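Local coordinates for protein necrotic enteritis toxin B (Clostridium perfringens, PDB 4I0N) that forms pores, probably in host cell membranes, as a toxin of the alpha-hemolysin fold named for necrotic enteritis, at residues 68-82 with 202-216. Numbering follows the deposited sequence.
Sequences KQIFGSKYYGKMKWP and GDKNFTDDRDLSTLI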
# COMPACT_ATOMS: atom_id res chain seq x y z
N LYS A 68 -12.60 -7.47 -7.20
CA LYS A 68 -13.18 -7.27 -8.53
C LYS A 68 -14.41 -8.16 -8.68
O LYS A 68 -14.37 -9.33 -8.32
CB LYS A 68 -12.19 -7.64 -9.63
CG LYS A 68 -12.67 -7.22 -11.01
CD LYS A 68 -12.15 -8.15 -12.11
CE LYS A 68 -13.03 -9.34 -12.31
NZ LYS A 68 -12.57 -10.18 -13.44
N GLN A 69 -15.49 -7.59 -9.21
CA GLN A 69 -16.76 -8.32 -9.30
C GLN A 69 -17.41 -7.95 -10.60
O GLN A 69 -17.33 -6.81 -11.01
CB GLN A 69 -17.71 -7.91 -8.16
CG GLN A 69 -17.21 -8.29 -6.80
CD GLN A 69 -18.16 -7.98 -5.67
OE1 GLN A 69 -19.25 -7.45 -5.87
NE2 GLN A 69 -17.74 -8.32 -4.46
N ILE A 70 -18.10 -8.91 -11.22
CA ILE A 70 -18.82 -8.64 -12.47
C ILE A 70 -20.27 -9.05 -12.30
O ILE A 70 -20.55 -10.11 -11.71
CB ILE A 70 -18.16 -9.39 -13.65
CG1 ILE A 70 -16.86 -8.69 -14.06
CG2 ILE A 70 -19.15 -9.55 -14.85
CD1 ILE A 70 -15.96 -9.54 -14.95
N PHE A 71 -21.18 -8.20 -12.78
CA PHE A 71 -22.61 -8.51 -12.80
C PHE A 71 -23.13 -8.18 -14.19
O PHE A 71 -22.47 -7.45 -14.96
CB PHE A 71 -23.39 -7.70 -11.76
CG PHE A 71 -22.80 -7.74 -10.38
CD1 PHE A 71 -23.32 -8.60 -9.42
CD2 PHE A 71 -21.73 -6.92 -10.03
CE1 PHE A 71 -22.76 -8.64 -8.12
CE2 PHE A 71 -21.17 -6.96 -8.75
CZ PHE A 71 -21.69 -7.82 -7.80
N GLY A 72 -24.28 -8.72 -14.54
CA GLY A 72 -24.87 -8.31 -15.80
C GLY A 72 -25.81 -9.31 -16.43
O GLY A 72 -26.17 -10.34 -15.85
N SER A 73 -26.19 -8.97 -17.66
CA SER A 73 -27.28 -9.62 -18.36
C SER A 73 -27.01 -9.41 -19.84
O SER A 73 -25.91 -8.95 -20.21
CB SER A 73 -28.59 -8.93 -17.98
OG SER A 73 -28.47 -7.54 -18.22
N LYS A 74 -27.99 -9.74 -20.69
CA LYS A 74 -27.80 -9.62 -22.13
C LYS A 74 -27.34 -8.23 -22.58
O LYS A 74 -26.40 -8.13 -23.37
CB LYS A 74 -29.08 -10.02 -22.89
CG LYS A 74 -28.90 -10.03 -24.39
CD LYS A 74 -29.94 -10.93 -25.04
CE LYS A 74 -29.93 -10.78 -26.55
NZ LYS A 74 -28.68 -11.29 -27.15
N TYR A 75 -27.99 -7.18 -22.09
CA TYR A 75 -27.75 -5.81 -22.59
C TYR A 75 -26.99 -4.89 -21.63
O TYR A 75 -26.82 -3.71 -21.92
CB TYR A 75 -29.08 -5.17 -22.96
CG TYR A 75 -29.84 -5.94 -24.02
CD1 TYR A 75 -29.41 -5.95 -25.35
CD2 TYR A 75 -30.99 -6.64 -23.70
CE1 TYR A 75 -30.10 -6.64 -26.33
CE2 TYR A 75 -31.70 -7.34 -24.68
CZ TYR A 75 -31.24 -7.33 -25.98
OH TYR A 75 -31.94 -8.01 -26.95
N TYR A 76 -26.57 -5.42 -20.49
CA TYR A 76 -26.02 -4.59 -19.42
C TYR A 76 -24.90 -5.33 -18.68
O TYR A 76 -24.99 -6.54 -18.45
CB TYR A 76 -27.14 -4.18 -18.45
CG TYR A 76 -26.66 -3.36 -17.28
CD1 TYR A 76 -26.49 -1.98 -17.40
CD2 TYR A 76 -26.35 -3.98 -16.06
CE1 TYR A 76 -26.03 -1.23 -16.31
CE2 TYR A 76 -25.89 -3.24 -14.98
CZ TYR A 76 -25.74 -1.86 -15.12
OH TYR A 76 -25.28 -1.13 -14.05
N GLY A 77 -23.86 -4.60 -18.31
CA GLY A 77 -22.81 -5.20 -17.50
C GLY A 77 -22.25 -4.19 -16.53
O GLY A 77 -22.22 -3.00 -16.83
N LYS A 78 -21.83 -4.67 -15.36
CA LYS A 78 -21.10 -3.84 -14.41
C LYS A 78 -19.92 -4.58 -13.84
O LYS A 78 -20.05 -5.70 -13.31
CB LYS A 78 -21.99 -3.33 -13.28
CG LYS A 78 -21.20 -2.45 -12.27
CD LYS A 78 -22.09 -1.80 -11.25
CE LYS A 78 -22.39 -2.75 -10.11
NZ LYS A 78 -23.06 -2.00 -9.04
N MET A 79 -18.76 -3.94 -13.95
CA MET A 79 -17.53 -4.45 -13.34
C MET A 79 -17.07 -3.47 -12.28
O MET A 79 -16.72 -2.32 -12.59
CB MET A 79 -16.46 -4.60 -14.43
CG MET A 79 -15.06 -4.96 -13.86
SD MET A 79 -13.91 -5.14 -15.24
CE MET A 79 -12.32 -4.87 -14.45
N LYS A 80 -17.10 -3.91 -11.02
CA LYS A 80 -16.53 -3.13 -9.94
C LYS A 80 -15.04 -3.47 -9.83
O LYS A 80 -14.68 -4.65 -9.78
CB LYS A 80 -17.25 -3.42 -8.61
CG LYS A 80 -16.75 -2.53 -7.48
CD LYS A 80 -17.46 -2.79 -6.18
CE LYS A 80 -17.05 -4.13 -5.53
NZ LYS A 80 -15.64 -4.11 -5.00
N TRP A 81 -14.19 -2.45 -9.72
CA TRP A 81 -12.74 -2.67 -9.79
C TRP A 81 -12.04 -1.62 -8.92
O TRP A 81 -12.62 -0.57 -8.65
CB TRP A 81 -12.27 -2.64 -11.25
CG TRP A 81 -12.46 -1.31 -11.92
CD1 TRP A 81 -13.62 -0.79 -12.42
CD2 TRP A 81 -11.45 -0.33 -12.14
NE1 TRP A 81 -13.39 0.46 -12.95
CE2 TRP A 81 -12.07 0.78 -12.77
CE3 TRP A 81 -10.08 -0.27 -11.84
CZ2 TRP A 81 -11.36 1.94 -13.13
CZ3 TRP A 81 -9.36 0.87 -12.21
CH2 TRP A 81 -10.01 1.96 -12.85
N PRO A 82 -10.82 -1.92 -8.43
CA PRO A 82 -10.14 -0.99 -7.53
C PRO A 82 -9.33 0.06 -8.30
O PRO A 82 -8.39 -0.28 -9.04
CB PRO A 82 -9.22 -1.91 -6.72
CG PRO A 82 -8.85 -2.99 -7.68
CD PRO A 82 -10.13 -3.23 -8.49
N GLY A 202 -23.55 -8.79 -21.75
CA GLY A 202 -22.93 -7.82 -20.82
C GLY A 202 -22.01 -8.43 -19.78
O GLY A 202 -20.85 -7.99 -19.63
N ASP A 203 -22.49 -9.45 -19.07
CA ASP A 203 -21.64 -10.09 -18.06
C ASP A 203 -20.47 -10.89 -18.64
O ASP A 203 -19.59 -11.35 -17.90
CB ASP A 203 -22.47 -10.92 -17.07
CG ASP A 203 -23.19 -12.08 -17.72
OD1 ASP A 203 -23.48 -12.03 -18.95
OD2 ASP A 203 -23.47 -13.06 -16.99
N LYS A 204 -20.47 -11.05 -19.96
CA LYS A 204 -19.41 -11.78 -20.64
C LYS A 204 -18.53 -10.86 -21.48
O LYS A 204 -17.71 -11.35 -22.27
CB LYS A 204 -20.00 -12.87 -21.54
CG LYS A 204 -20.73 -13.99 -20.79
CD LYS A 204 -19.85 -14.52 -19.67
N ASN A 205 -18.68 -9.54 -21.29
CA ASN A 205 -18.02 -8.59 -22.19
C ASN A 205 -16.95 -7.71 -21.55
O ASN A 205 -16.64 -6.64 -22.06
CB ASN A 205 -19.03 -7.70 -22.94
CG ASN A 205 -18.40 -7.08 -24.20
OD1 ASN A 205 -17.53 -7.69 -24.81
ND2 ASN A 205 -18.83 -5.87 -24.57
N PHE A 206 -16.40 -8.19 -20.44
CA PHE A 206 -15.32 -7.50 -19.76
C PHE A 206 -14.00 -8.23 -19.99
O PHE A 206 -13.99 -9.46 -20.19
CB PHE A 206 -15.63 -7.40 -18.27
CG PHE A 206 -16.81 -6.53 -17.96
CD1 PHE A 206 -16.73 -5.14 -18.12
CD2 PHE A 206 -18.00 -7.09 -17.48
CE1 PHE A 206 -17.83 -4.32 -17.84
CE2 PHE A 206 -19.11 -6.28 -17.20
CZ PHE A 206 -19.02 -4.90 -17.38
N THR A 207 -12.91 -7.47 -19.98
CA THR A 207 -11.55 -8.02 -20.07
C THR A 207 -11.38 -9.25 -19.17
O THR A 207 -11.70 -9.21 -17.98
CB THR A 207 -10.52 -6.92 -19.66
OG1 THR A 207 -10.77 -5.75 -20.44
CG2 THR A 207 -9.08 -7.37 -19.89
N ASP A 208 -10.86 -10.35 -19.73
CA ASP A 208 -10.53 -11.56 -18.95
C ASP A 208 -9.50 -11.26 -17.87
O ASP A 208 -8.63 -10.40 -18.07
CB ASP A 208 -9.96 -12.65 -19.88
CG ASP A 208 -10.98 -13.16 -20.87
OD1 ASP A 208 -12.19 -13.10 -20.57
OD2 ASP A 208 -10.57 -13.63 -21.97
N ASP A 209 -9.57 -11.97 -16.74
CA ASP A 209 -8.62 -11.81 -15.63
C ASP A 209 -7.16 -11.87 -16.05
O ASP A 209 -6.36 -11.07 -15.59
CB ASP A 209 -8.81 -12.86 -14.54
CG ASP A 209 -9.92 -12.53 -13.57
OD1 ASP A 209 -10.11 -11.35 -13.19
OD2 ASP A 209 -10.60 -13.48 -13.17
N ARG A 210 -6.81 -12.83 -16.91
CA ARG A 210 -5.41 -12.99 -17.35
C ARG A 210 -4.89 -11.79 -18.18
O ARG A 210 -3.67 -11.63 -18.33
CB ARG A 210 -5.24 -14.30 -18.13
N ASP A 211 -5.81 -10.95 -18.68
CA ASP A 211 -5.42 -9.74 -19.41
C ASP A 211 -5.50 -8.47 -18.56
O ASP A 211 -5.31 -7.39 -19.10
CB ASP A 211 -6.31 -9.54 -20.64
CG ASP A 211 -6.26 -10.71 -21.59
OD1 ASP A 211 -5.22 -11.41 -21.64
OD2 ASP A 211 -7.28 -10.93 -22.28
N LEU A 212 -5.83 -8.60 -17.27
CA LEU A 212 -5.89 -7.46 -16.37
C LEU A 212 -4.63 -7.41 -15.52
O LEU A 212 -4.00 -8.44 -15.26
CB LEU A 212 -7.10 -7.59 -15.44
CG LEU A 212 -8.49 -7.43 -16.01
CD1 LEU A 212 -9.48 -7.87 -14.95
CD2 LEU A 212 -8.72 -5.98 -16.39
N SER A 213 -4.29 -6.23 -15.04
CA SER A 213 -3.28 -6.12 -14.00
C SER A 213 -3.65 -7.02 -12.83
O SER A 213 -4.83 -7.12 -12.48
CB SER A 213 -3.21 -4.69 -13.50
OG SER A 213 -2.51 -4.65 -12.28
N THR A 214 -2.66 -7.66 -12.23
CA THR A 214 -2.88 -8.45 -11.01
C THR A 214 -3.46 -7.61 -9.85
O THR A 214 -4.12 -8.15 -8.98
CB THR A 214 -1.61 -9.18 -10.54
OG1 THR A 214 -0.57 -8.23 -10.25
CG2 THR A 214 -1.14 -10.13 -11.59
N LEU A 215 -3.23 -6.29 -9.86
CA LEU A 215 -3.84 -5.41 -8.84
C LEU A 215 -5.36 -5.29 -9.02
O LEU A 215 -6.09 -4.92 -8.08
CB LEU A 215 -3.18 -4.02 -8.88
CG LEU A 215 -1.96 -3.86 -7.96
CD1 LEU A 215 -0.77 -4.77 -8.35
CD2 LEU A 215 -1.51 -2.37 -7.98
N ILE A 216 -5.84 -5.62 -10.21
CA ILE A 216 -7.29 -5.63 -10.46
C ILE A 216 -7.87 -7.05 -10.32
O ILE A 216 -8.92 -7.26 -9.68
CB ILE A 216 -7.61 -5.00 -11.83
CG1 ILE A 216 -7.28 -3.50 -11.76
CG2 ILE A 216 -9.09 -5.21 -12.22
CD1 ILE A 216 -7.25 -2.79 -13.12
O HOH W 1 -12.95 -8.20 -15.74
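Running along the antiparallel hairpin 68-82, the irregular chain 202-216 comes closest at the glycines, where the CA atoms of Gly-77 and Gly-202 are 4.2 Å apart, opens to 7.4 Å between those of Met-79 and Phe-206, then narrows to 6.2 Å between those of Pro-82 and Ile-216. How a hairpin can carry a loop with few polar bonds is seen at Phe-206. The edge of its ring at CZ meets the backbone of Gly-77, 3.4 Å from C, with no side chain in the way, while Met-79 CB sits over one face, a CH-pi contact 3.7 Å from the ring centroid. With CG anti to the backbone N (chi1 173°), Met-79 runs extended past the ring; SD makes an oblique Met-aromatic contact, 4.7 Å from the centroid, and CE reaches Ile-216 CG2 and Leu-212 CD1. Ile-70 CG2 packs against Phe-206 CD2. At the turn, Gly-202 N makes two weak hydrogen bonds, to Ser-73 O and Lys-74 O. Farther along, Lys-68 NZ forms a salt bridge with Asp-209 OD1 at 2.7 Å, tilted about 45° out of the carboxylate plane; a water links the same nitrogen to Thr-207 O. Such a loop on a peripheral hairpin is consistent with the rim region of alpha-hemolysin-type toxins. Strand 236-255 pairs with strand 76-92 and brings Leu-252 to Phe-206, whereas Phe-154 of strand 154-162 packs on Ile-216.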